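Local coordinates for pmbA-related protein (Thermotoga maritima, PDB 1VL4) that is of uncertain biochemical function but belongs to the PmbA/TldD family, peptidase family U62, and may act as a metallopeptidase, at residues N192-S197 with G402-T407; A218-S223 with L238-A243; K111-M116 with L171-Q176; L285-H288 with S293-P296. All coordinates share one frame; numbering follows the deposited sequence. Where two conformers were deposited one is given.

Overall arrangement
All four contacts lie within one chain, and none is a fully buried core. Interactions 1 and 2 are polar. They hold the end of the long antiparallel sheet, strand 194-202 and the following helix 210-223, to the mixed sheet of the C-terminal region. They touch each other directly, with G196 and R194 packed on A221. Interaction 1 is partly buried, whereas interaction 2 lies at the surface. Interactions 3 and 4 also touch, through Y113 and S175 against P296, about 45 Å and 34 Å from interaction 1 between centres. Interaction 3 is mainly apolar and partly buried. Interaction 4, also partly buried, ties a single loop together with backbone and serine hydrogen bonds.

Interaction 1: residues N192-S197 with G402-T407; sequences NPRSGS and GVEDIT
N192 and E404 have the nearest CA atoms, 9.1 Å apart, so the two segments meet through side chains and share no backbone pairing. The contact joins two beta-sheets. R194 begins strand 194-202, an outer strand of the six-stranded antiparallel sheet. E404 lies just before the corner at D405, where the chain passes from strand 398-404 to strand 406-411 of the mixed C-terminal sheet. One carboxylate oxygen, E404 OE1, takes both donors.

The salt bridge runs from R194 NH1 to E404 OE1 at 3.2 Å, with a fairly straight N-H...O angle of 162°. The oxygen sits at the guanidinium edge and in its plane. The reverse is not true: the arginine reaches OE1 from well above the carboxylate plane. The two flat groups are nearly perpendicular, 79° apart. The bridge rests on one N-H, not on a pair. The bend of the R194 chain at chi2 carries its tip across to the glutamate.

N192 arrives from the loop before the strand. Its ND2 lies 2.7 Å from E404 OE1, but the N-H...O angle of 127° makes this a weak bond.

R194 has a second acidic partner, as its NE makes a salt bridge with D190. The arginine thus links the turn before its own strand to the other sheet, and two carboxylates probably stabilise its positive charge. Over one guanidinium face lies N192 O, 3.1 Å from R194 NE but too poorly angled for a hydrogen bond.

Interaction 2: residues A218-S223 with L238-A243; sequences AEEAIS and LMRNTA
E220 and R240 form a surface salt bridge between helix 210-223 and the short connection from strand 233-239 into helix 241-247. The backbones stay well apart. E220 and T242 are the nearest pair, at 11.7 Å between CA atoms, so the two long side chains span the gap from opposite directions.

The grip is end-on and two-pronged. R240 NH1 donates to E220 OE1 at 2.9 Å, with an angle of 167°. R240 NH2 donates to E220 OE2, also at 2.9 Å, but less straight at 147°. The pair is twisted, with the carboxylate and guanidinium planes 49° apart. OE1 lies in the guanidinium plane but is itself met from above the carboxylate. OE2 uses its syn lone pair, and sits tilted from the guanidinium plane.

R240 is also held from its own segment. Its NE and NH1 both donate to T242 OG1, at 3.0 Å and 3.1 Å. This side-on grip lies in the guanidinium plane. A bend at chi3 turns the head back toward that hydroxyl while the rest of the chain stays extended. T242, whose OG1 also bonds T369 O, probably helps to position the arginine, and bonds at two sides of the guanidinium should limit its rotation. NH1 has a further salt bridge to E370, so R240 probably balances two acidic groups.

R240 occupies the N-cap position of helix 241-247. Its backbone pairs with I368 of strand 365-372, while its side chain packs on F355 of helix 355-362 and reaches helix 210-223 across the gap.

Interaction 3: residues K111-M116 with L171-Q176; sequences KEYREM and LDVESQ
Y113 packs on the start of strand 172-188 in the six-stranded antiparallel sheet. It comes from the long loop between helices 84-93 and 128-143, which runs past the strand without pairing to it here. The nearest CA atoms, of Y113 and V173, are 9.1 Å apart, and the tyrosine side chain bridges most of that distance.

The hydroxyl end of the ring does the touching. V173 CG1 lies 3.5 Å from Y113 CZ and approaches obliquely. It also lies near CE1 and the hydroxyl oxygen. The valine holds CG1 anti to its carbonyl carbon (chi1 -68°), and this is the methyl that meets the tyrosine. L171 contributes a second methyl group, with CD1 3.5 Å from Y113 OH. The tyrosine crosses both aliphatic side chains at about a right angle.

Farther along the strand, a water links the two segments. It lies 3.0 Å from S175 OG and makes a weak, long bond to M116 O at 3.5 Å.

No direct hydrogen bond crosses the contact. F297 and P303 also pack against the tyrosine. The ring end has only van der Waals contacts to L171 and V173, while its hydroxyl finds a polar partner in G301 O. The contact with the strand is van der Waals in kind, and the hydroxyl bond to G301 O probably helps fix where the ring end lies.

Interaction 4: residues L285-H288 with S293-P296; sequences LPYH and SSTP
P286 and T295 are joined by a backbone hydrogen bond, T295 N to P286 O, at 3.3 Å with an N-H...O angle of 144°. The same carbonyl oxygen also receives a CA-H...O contact from S294 CA, likewise at 3.3 Å. Two neighbouring groups of the 293-296 segment therefore converge on one oxygen.

A side-chain hydrogen bond supplies the second link. H288 N donates to S294 OG at 3.1 Å, and the bond is straight at 163°. S294 holds OG anti to its carbonyl carbon (chi1 -61°), which directs the hydroxyl to the H288 amide. The oxygen is also hydrogen-bonded to G291 O and to N345 ND2. These additional partners tie S294 to the intervening residues and to strand 345-348.

Van der Waals contact fills in around these bonds. S294 CB sits 3.8 Å from Y287 CD1, obliquely to the tyrosine ring. S294 OG comes within 3.3 Å of Y287 CA. Y287 and S294 also have the nearest CA atoms, 4.6 Å apart.

From P286 on, both segments belong to the loop between strands 282-285 and 307-311. The bonds close an irregular loop that doubles back on itself, held by one backbone bond and one bond to a serine hydroxyl.

Interaction 1: residues N192-S197 with G402-T407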
loop_
_atom_site.group_PDB
_atom_site.type_symbol
_atom_site.label_atom_id
_atom_site.label_comp_id
_atom_site.label_asym_id
_atom_site.label_seq_id
_atom_site.Cartn_x
_atom_site.Cartn_y
_atom_site.Cartn_z
ATOM N N ASN A 192 5.857 14.186 27.774
ATOM C CA ASN A 192 5.697 13.760 26.390
ATOM C C ASN A 192 4.324 13.113 26.347
ATOM O O ASN A 192 4.030 12.253 27.170
ATOM C CB ASN A 192 6.735 12.698 26.007
ATOM C CG ASN A 192 8.171 13.175 26.200
ATOM O OD1 ASN A 192 8.577 14.177 25.637
ATOM N ND2 ASN A 192 8.951 12.432 26.996
ATOM N N PRO A 193 3.468 13.505 25.404
ATOM C CA PRO A 193 2.146 12.873 25.368
ATOM C C PRO A 193 2.189 11.347 25.184
ATOM O O PRO A 193 3.023 10.837 24.436
ATOM C CB PRO A 193 1.470 13.546 24.172
ATOM C CG PRO A 193 2.200 14.840 24.006
ATOM C CD PRO A 193 3.618 14.542 24.371
ATOM N N ARG A 194 1.287 10.638 25.858
ATOM C CA ARG A 194 1.306 9.183 25.904
ATOM C C ARG A 194 0.159 8.625 25.087
ATOM O O ARG A 194 -0.973 8.942 25.332
ATOM C CB ARG A 194 1.141 8.684 27.349
ATOM C CG ARG A 194 2.076 9.337 28.351
ATOM C CD ARG A 194 3.494 9.059 27.949
ATOM N NE ARG A 194 4.442 9.684 28.833
ATOM C CZ ARG A 194 5.731 9.802 28.555
ATOM N NH1 ARG A 194 6.237 9.280 27.437
ATOM N NH2 ARG A 194 6.521 10.429 29.410
ATOM N N SER A 195 0.431 7.733 24.160
ATOM C CA SER A 195 -0.669 7.137 23.427
ATOM C C SER A 195 -1.025 5.728 23.887
ATOM O O SER A 195 -0.200 4.970 24.396
ATOM C CB SER A 195 -0.406 7.194 21.909
ATOM O OG SER A 195 0.822 6.599 21.552
ATOM N N GLY A 196 -2.299 5.398 23.702
ATOM C CA GLY A 196 -2.853 4.109 24.046
ATOM C C GLY A 196 -3.866 3.774 22.958
ATOM O O GLY A 196 -4.412 4.675 22.308
ATOM N N SER A 197 -4.068 2.487 22.723
ATOM C CA SER A 197 -5.130 2.048 21.820
ATOM C C SER A 197 -5.655 0.681 22.203
ATOM O O SER A 197 -5.041 -0.059 23.015
ATOM C CB SER A 197 -4.659 2.076 20.371
ATOM O OG SER A 197 -3.710 1.076 20.051
ATOM N N GLY A 402 5.772 3.242 33.647
ATOM C CA GLY A 402 5.911 3.051 32.218
ATOM C C GLY A 402 7.341 3.332 31.774
ATOM O O GLY A 402 8.095 3.982 32.469
ATOM N N VAL A 403 7.720 2.788 30.624
ATOM C CA VAL A 403 9.090 2.916 30.128
ATOM C C VAL A 403 9.105 3.673 28.789
ATOM O O VAL A 403 8.555 3.202 27.813
ATOM C CB VAL A 403 9.761 1.516 29.992
ATOM C CG1 VAL A 403 11.145 1.639 29.412
ATOM C CG2 VAL A 403 9.864 0.871 31.355
ATOM N N GLU A 404 9.749 4.833 28.803
ATOM C CA GLU A 404 9.905 5.739 27.661
ATOM C C GLU A 404 10.981 5.328 26.698
ATOM O O GLU A 404 12.076 4.911 27.115
ATOM C CB GLU A 404 10.416 7.097 28.142
ATOM C CG GLU A 404 9.454 7.938 28.892
ATOM C CD GLU A 404 9.668 9.378 28.597
ATOM O OE1 GLU A 404 9.360 9.774 27.450
ATOM O OE2 GLU A 404 10.126 10.117 29.494
ATOM N N ASP A 405 10.710 5.557 25.419
ATOM C CA ASP A 405 11.755 5.649 24.430
ATOM C C ASP A 405 12.623 4.422 24.477
ATOM O O ASP A 405 13.827 4.503 24.715
ATOM C CB ASP A 405 12.606 6.896 24.706
ATOM C CG ASP A 405 11.811 8.178 24.602
ATOM O OD1 ASP A 405 11.004 8.314 23.653
ATOM O OD2 ASP A 405 12.020 9.054 25.466
ATOM N N ILE A 406 12.009 3.261 24.305
ATOM C CA ILE A 406 12.799 2.048 24.252
ATOM C C ILE A 406 12.695 1.334 22.913
ATOM O O ILE A 406 11.694 1.422 22.212
ATOM C CB ILE A 406 12.475 1.077 25.410
ATOM C CG1 ILE A 406 10.975 0.813 25.505
ATOM C CG2 ILE A 406 13.052 1.637 26.706
ATOM C CD1 ILE A 406 10.656 -0.496 26.193
ATOM N N THR A 407 13.788 0.673 22.577
ATOM C CA THR A 407 13.871 -0.198 21.444
ATOM C C THR A 407 14.174 -1.607 21.947
ATOM O O THR A 407 14.983 -1.805 22.853
ATOM C CB THR A 407 14.990 0.278 20.481
ATOM O OG1 THR A 407 14.578 1.497 19.856
ATOM C CG2 THR A 407 15.285 -0.767 19.390
#

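Interaction 2: residues A218-S223 with L238-A243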
loop_
_atom_site.group_PDB
_atom_site.type_symbol
_atom_site.label_atom_id
_atom_site.label_comp_id
_atom_site.label_asym_id
_atom_site.label_seq_id
_atom_site.Cartn_x
_atom_site.Cartn_y
_atom_site.Cartn_z
ATOM N N ALA A 218 -8.118 4.577 26.710
ATOM C CA ALA A 218 -7.774 5.631 27.684
ATOM C C ALA A 218 -6.853 5.060 28.783
ATOM O O ALA A 218 -5.775 5.584 29.024
ATOM C CB ALA A 218 -9.025 6.179 28.306
ATOM N N GLU A 219 -7.287 3.972 29.414
ATOM C CA GLU A 219 -6.477 3.238 30.426
ATOM C C GLU A 219 -5.063 2.946 29.931
ATOM O O GLU A 219 -4.099 3.141 30.646
ATOM C CB GLU A 219 -7.178 1.941 30.843
ATOM C CG GLU A 219 -8.434 2.180 31.689
ATOM C CD GLU A 219 -9.325 0.925 31.879
ATOM O OE1 GLU A 219 -9.197 -0.072 31.123
ATOM O OE2 GLU A 219 -10.200 0.961 32.775
ATOM N N GLU A 220 -4.951 2.498 28.688
ATOM C CA GLU A 220 -3.659 2.285 28.059
ATOM C C GLU A 220 -2.787 3.545 28.079
ATOM O O GLU A 220 -1.676 3.553 28.627
ATOM C CB GLU A 220 -3.842 1.747 26.650
ATOM C CG GLU A 220 -4.366 0.303 26.579
ATOM C CD GLU A 220 -3.296 -0.735 26.952
ATOM O OE1 GLU A 220 -2.274 -0.834 26.223
ATOM O OE2 GLU A 220 -3.498 -1.467 27.953
ATOM N N ALA A 221 -3.322 4.635 27.565
ATOM C CA ALA A 221 -2.598 5.894 27.520
ATOM C C ALA A 221 -2.224 6.434 28.905
ATOM O O ALA A 221 -1.104 6.901 29.123
ATOM C CB ALA A 221 -3.434 6.940 26.748
ATOM N N ILE A 222 -3.179 6.384 29.827
ATOM C CA ILE A 222 -3.015 6.965 31.151
ATOM C C ILE A 222 -1.941 6.239 31.964
ATOM O O ILE A 222 -1.204 6.850 32.742
ATOM C CB ILE A 222 -4.353 6.928 31.909
ATOM C CG1 ILE A 222 -5.268 8.053 31.430
ATOM C CG2 ILE A 222 -4.165 7.073 33.431
ATOM C CD1 ILE A 222 -6.751 7.819 31.725
ATOM N N SER A 223 -1.882 4.921 31.791
ATOM C CA SER A 223 -0.949 4.091 32.528
ATOM C C SER A 223 0.516 4.409 32.200
ATOM O O SER A 223 1.413 4.081 32.993
ATOM C CB SER A 223 -1.242 2.620 32.290
ATOM O OG SER A 223 -0.921 2.245 30.982
ATOM N N LEU A 238 8.297 -9.616 29.736
ATOM C CA LEU A 238 6.936 -10.152 29.642
ATOM C C LEU A 238 6.279 -9.451 28.438
ATOM O O LEU A 238 5.926 -8.273 28.494
ATOM C CB LEU A 238 6.177 -9.909 30.935
ATOM C CG LEU A 238 4.677 -10.189 31.016
ATOM C CD1 LEU A 238 4.302 -11.427 30.288
ATOM C CD2 LEU A 238 4.304 -10.248 32.528
ATOM N N MET A 239 6.202 -10.155 27.322
ATOM C CA MET A 239 5.599 -9.575 26.144
ATOM C C MET A 239 4.102 -9.813 26.124
ATOM O O MET A 239 3.630 -10.924 25.893
ATOM C CB MET A 239 6.281 -10.099 24.917
ATOM C CG MET A 239 5.678 -9.547 23.638
ATOM S SD MET A 239 6.819 -9.643 22.260
ATOM C CE MET A 239 8.180 -8.766 22.957
ATOM N N ARG A 240 3.337 -8.752 26.372
ATOM C CA ARG A 240 1.895 -8.870 26.373
ATOM C C ARG A 240 1.400 -9.350 25.004
ATOM O O ARG A 240 2.036 -9.096 23.981
ATOM C CB ARG A 240 1.223 -7.569 26.726
ATOM C CG ARG A 240 -0.225 -7.726 27.185
ATOM C CD ARG A 240 -0.813 -6.440 27.660
ATOM N NE ARG A 240 -1.079 -5.540 26.541
ATOM C CZ ARG A 240 -1.457 -4.281 26.678
ATOM N NH1 ARG A 240 -1.641 -3.552 25.600
ATOM N NH2 ARG A 240 -1.669 -3.764 27.887
ATOM N N ASN A 241 0.266 -10.043 25.042
ATOM C CA ASN A 241 -0.418 -10.542 23.851
ATOM C C ASN A 241 -0.440 -9.560 22.664
ATOM O O ASN A 241 -0.094 -9.925 21.536
ATOM C CB ASN A 241 -1.840 -11.125 24.184
ATOM C CG ASN A 241 -2.751 -10.198 24.991
ATOM O OD1 ASN A 241 -2.562 -8.979 25.048
ATOM N ND2 ASN A 241 -3.811 -10.797 25.578
ATOM N N THR A 242 -0.841 -8.326 22.920
ATOM C CA THR A 242 -0.941 -7.309 21.865
ATOM C C THR A 242 0.393 -7.066 21.127
ATOM O O THR A 242 0.384 -6.855 19.923
ATOM C CB THR A 242 -1.409 -5.970 22.436
ATOM O OG1 THR A 242 -0.629 -5.663 23.595
ATOM C CG2 THR A 242 -2.836 -6.053 22.873
ATOM N N ALA A 243 1.528 -7.089 21.840
ATOM C CA ALA A 243 2.846 -6.941 21.171
ATOM C C ALA A 243 3.178 -8.228 20.383
ATOM O O ALA A 243 3.622 -8.191 19.222
ATOM C CB ALA A 243 3.926 -6.619 22.187
#

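Interaction 3: residues K111-M116 with L171-Q176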
loop_
_atom_site.group_PDB
_atom_site.type_symbol
_atom_site.label_atom_id
_atom_site.label_comp_id
_atom_site.label_asym_id
_atom_site.label_seq_id
_atom_site.Cartn_x
_atom_site.Cartn_y
_atom_site.Cartn_z
ATOM N N LYS A 111 -13.339 -33.691 -2.389
ATOM C CA LYS A 111 -12.824 -33.746 -1.029
ATOM C C LYS A 111 -13.841 -33.251 -0.005
ATOM O O LYS A 111 -14.799 -32.579 -0.368
ATOM C CB LYS A 111 -11.556 -32.893 -0.909
ATOM C CG LYS A 111 -10.375 -33.432 -1.693
ATOM C CD LYS A 111 -9.852 -34.774 -1.158
ATOM C CE LYS A 111 -8.764 -35.355 -2.064
ATOM N NZ LYS A 111 -8.196 -36.611 -1.474
ATOM N N GLU A 112 -13.601 -33.552 1.278
ATOM C CA GLU A 112 -14.383 -33.007 2.388
ATOM C C GLU A 112 -13.675 -31.764 2.994
ATOM O O GLU A 112 -12.438 -31.735 3.133
ATOM C CB GLU A 112 -14.551 -34.002 3.519
ATOM C CG GLU A 112 -15.254 -35.283 3.107
ATOM C CD GLU A 112 -15.582 -36.218 4.312
ATOM O OE1 GLU A 112 -15.389 -35.828 5.530
ATOM O OE2 GLU A 112 -16.029 -37.355 4.001
ATOM N N TYR A 113 -14.518 -30.832 3.444
ATOM C CA TYR A 113 -14.148 -29.547 3.915
ATOM C C TYR A 113 -14.760 -29.424 5.271
ATOM O O TYR A 113 -15.859 -29.903 5.479
ATOM C CB TYR A 113 -14.711 -28.472 2.966
ATOM C CG TYR A 113 -14.032 -28.498 1.589
ATOM C CD1 TYR A 113 -14.477 -29.359 0.609
ATOM C CD2 TYR A 113 -12.984 -27.677 1.298
ATOM C CE1 TYR A 113 -13.849 -29.423 -0.636
ATOM C CE2 TYR A 113 -12.352 -27.707 0.043
ATOM C CZ TYR A 113 -12.803 -28.614 -0.904
ATOM O OH TYR A 113 -12.195 -28.694 -2.120
ATOM N N ARG A 114 -14.064 -28.743 6.180
ATOM C CA ARG A 114 -14.577 -28.497 7.535
ATOM C C ARG A 114 -15.724 -27.512 7.443
ATOM O O ARG A 114 -15.612 -26.463 6.831
ATOM C CB ARG A 114 -13.502 -27.887 8.421
ATOM C CG ARG A 114 -12.318 -28.779 8.717
ATOM C CD ARG A 114 -11.439 -28.175 9.881
ATOM N NE ARG A 114 -10.525 -29.224 10.409
ATOM C CZ ARG A 114 -9.940 -29.198 11.599
ATOM N NH1 ARG A 114 -10.131 -28.178 12.418
ATOM N NH2 ARG A 114 -9.132 -30.187 11.956
ATOM N N GLU A 115 -16.801 -27.836 8.123
ATOM C CA GLU A 115 -17.952 -26.936 8.337
ATOM C C GLU A 115 -17.649 -25.940 9.440
ATOM O O GLU A 115 -17.314 -26.347 10.549
ATOM C CB GLU A 115 -19.159 -27.764 8.689
ATOM C CG GLU A 115 -20.423 -27.032 9.234
ATOM C CD GLU A 115 -20.976 -25.972 8.288
ATOM O OE1 GLU A 115 -20.762 -26.094 7.046
ATOM O OE2 GLU A 115 -21.637 -25.024 8.796
ATOM N N MET A 116 -17.801 -24.645 9.144
ATOM C CA MET A 116 -17.473 -23.586 10.107
ATOM C C MET A 116 -18.438 -22.398 9.950
ATOM O O MET A 116 -18.874 -22.087 8.822
ATOM C CB MET A 116 -16.011 -23.170 10.000
ATOM C CG MET A 116 -15.595 -22.777 8.651
ATOM S SD MET A 116 -13.892 -22.213 8.431
ATOM C CE MET A 116 -12.985 -23.756 8.606
ATOM N N LEU A 171 -13.966 -29.346 -9.155
ATOM C CA LEU A 171 -13.979 -28.476 -7.982
ATOM C C LEU A 171 -15.162 -27.560 -8.091
ATOM O O LEU A 171 -15.473 -26.982 -9.171
ATOM C CB LEU A 171 -12.722 -27.593 -7.908
ATOM C CG LEU A 171 -12.490 -26.742 -6.659
ATOM C CD1 LEU A 171 -12.208 -27.649 -5.466
ATOM C CD2 LEU A 171 -11.333 -25.718 -6.874
ATOM N N ASP A 172 -15.838 -27.420 -6.974
ATOM C CA ASP A 172 -16.943 -26.488 -6.845
ATOM C C ASP A 172 -17.220 -26.160 -5.353
ATOM O O ASP A 172 -17.905 -26.899 -4.639
ATOM C CB ASP A 172 -18.187 -27.040 -7.510
ATOM C CG ASP A 172 -19.271 -25.957 -7.677
ATOM O OD1 ASP A 172 -19.032 -24.797 -7.255
ATOM O OD2 ASP A 172 -20.311 -26.250 -8.280
ATOM N N VAL A 173 -16.639 -25.070 -4.883
ATOM C CA VAL A 173 -16.651 -24.746 -3.447
ATOM C C VAL A 173 -17.078 -23.307 -3.282
ATOM O O VAL A 173 -16.864 -22.501 -4.170
ATOM C CB VAL A 173 -15.220 -25.047 -2.748
ATOM C CG1 VAL A 173 -14.957 -26.536 -2.727
ATOM C CG2 VAL A 173 -14.063 -24.307 -3.377
ATOM N N GLU A 174 -17.748 -23.005 -2.177
ATOM C CA GLU A 174 -18.273 -21.656 -1.935
ATOM C C GLU A 174 -18.204 -21.464 -0.443
ATOM O O GLU A 174 -18.361 -22.419 0.294
ATOM C CB GLU A 174 -19.715 -21.514 -2.449
ATOM C CG GLU A 174 -20.397 -20.179 -2.132
ATOM C CD GLU A 174 -21.187 -20.146 -0.795
ATOM O OE1 GLU A 174 -21.552 -21.220 -0.261
ATOM O OE2 GLU A 174 -21.465 -19.023 -0.283
ATOM N N SER A 175 -17.872 -20.269 -0.000
ATOM C CA SER A 175 -17.934 -19.937 1.432
ATOM C C SER A 175 -18.308 -18.465 1.592
ATOM O O SER A 175 -18.028 -17.651 0.725
ATOM C CB SER A 175 -16.551 -20.202 2.037
ATOM O OG SER A 175 -16.441 -19.766 3.377
ATOM N N GLN A 176 -19.014 -18.120 2.660
ATOM C CA GLN A 176 -19.266 -16.744 2.948
ATOM C C GLN A 176 -18.794 -16.505 4.335
ATOM O O GLN A 176 -18.765 -17.449 5.177
ATOM C CB GLN A 176 -20.738 -16.371 2.921
ATOM C CG GLN A 176 -21.466 -16.566 1.710
ATOM C CD GLN A 176 -22.811 -15.931 1.875
ATOM O OE1 GLN A 176 -22.944 -14.707 1.833
ATOM N NE2 GLN A 176 -23.797 -16.753 2.166
HETATM O O HOH W 1 -17.719 -21.276 5.628
#

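Interaction 4: residues L285-H288 with S293-P296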
loop_
_atom_site.group_PDB
_atom_site.type_symbol
_atom_site.label_atom_id
_atom_site.label_comp_id
_atom_site.label_asym_id
_atom_site.label_seq_id
_atom_site.Cartn_x
_atom_site.Cartn_y
_atom_site.Cartn_z
ATOM N N LEU A 285 -4.667 -22.876 12.475
ATOM C CA LEU A 285 -6.057 -23.252 12.714
ATOM C C LEU A 285 -6.925 -22.741 11.567
ATOM O O LEU A 285 -6.857 -21.567 11.232
ATOM C CB LEU A 285 -6.551 -22.606 14.010
ATOM C CG LEU A 285 -6.671 -23.387 15.284
ATOM C CD1 LEU A 285 -5.468 -24.262 15.637
ATOM C CD2 LEU A 285 -7.027 -22.409 16.374
ATOM N N PRO A 286 -7.772 -23.611 10.961
ATOM C CA PRO A 286 -8.730 -23.112 9.925
ATOM C C PRO A 286 -9.754 -22.087 10.436
ATOM O O PRO A 286 -10.268 -21.277 9.683
ATOM C CB PRO A 286 -9.456 -24.387 9.487
ATOM C CG PRO A 286 -8.486 -25.524 9.851
ATOM C CD PRO A 286 -7.785 -25.082 11.094
ATOM N N TYR A 287 -10.103 -22.213 11.701
ATOM C CA TYR A 287 -11.178 -21.442 12.258
ATOM C C TYR A 287 -10.964 -21.071 13.702
ATOM O O TYR A 287 -10.510 -21.874 14.490
ATOM C CB TYR A 287 -12.481 -22.182 12.112
ATOM C CG TYR A 287 -13.653 -21.589 12.842
ATOM C CD1 TYR A 287 -14.472 -20.597 12.261
ATOM C CD2 TYR A 287 -14.003 -22.087 14.088
ATOM C CE1 TYR A 287 -15.567 -20.070 12.964
ATOM C CE2 TYR A 287 -15.056 -21.547 14.800
ATOM C CZ TYR A 287 -15.847 -20.563 14.224
ATOM O OH TYR A 287 -16.923 -20.159 14.950
ATOM N N HIS A 288 -11.329 -19.823 14.006
ATOM C CA HIS A 288 -11.577 -19.337 15.347
ATOM C C HIS A 288 -12.768 -18.353 15.228
ATOM O O HIS A 288 -12.859 -17.601 14.260
ATOM C CB HIS A 288 -10.330 -18.617 15.872
ATOM C CG HIS A 288 -10.461 -18.158 17.293
ATOM N ND1 HIS A 288 -11.279 -17.105 17.669
ATOM C CD2 HIS A 288 -9.895 -18.622 18.432
ATOM C CE1 HIS A 288 -11.174 -16.920 18.975
ATOM N NE2 HIS A 288 -10.323 -17.809 19.455
ATOM N N SER A 293 -10.273 -14.136 9.042
ATOM C CA SER A 293 -9.775 -14.837 7.877
ATOM C C SER A 293 -10.124 -16.337 7.824
ATOM O O SER A 293 -9.795 -16.985 6.836
ATOM C CB SER A 293 -8.290 -14.669 7.770
ATOM O OG SER A 293 -8.077 -13.266 7.498
ATOM N N SER A 294 -10.847 -16.844 8.827
ATOM C CA SER A 294 -11.221 -18.257 8.897
ATOM C C SER A 294 -11.951 -18.657 7.624
ATOM O O SER A 294 -12.763 -17.891 7.128
ATOM C CB SER A 294 -12.059 -18.541 10.121
ATOM O OG SER A 294 -11.368 -18.255 11.364
ATOM N N THR A 295 -11.590 -19.814 7.054
ATOM C CA THR A 295 -12.136 -20.255 5.786
ATOM C C THR A 295 -11.893 -21.747 5.682
ATOM O O THR A 295 -10.914 -22.221 6.216
ATOM C CB THR A 295 -11.471 -19.533 4.591
ATOM O OG1 THR A 295 -12.037 -20.009 3.345
ATOM C CG2 THR A 295 -9.939 -19.713 4.579
ATOM N N PRO A 296 -12.821 -22.479 5.074
ATOM C CA PRO A 296 -12.689 -23.912 4.844
ATOM C C PRO A 296 -11.811 -24.300 3.662
ATOM O O PRO A 296 -11.516 -25.468 3.507
ATOM C CB PRO A 296 -14.136 -24.353 4.639
ATOM C CG PRO A 296 -14.801 -23.185 4.157
ATOM C CD PRO A 296 -14.169 -21.989 4.707
#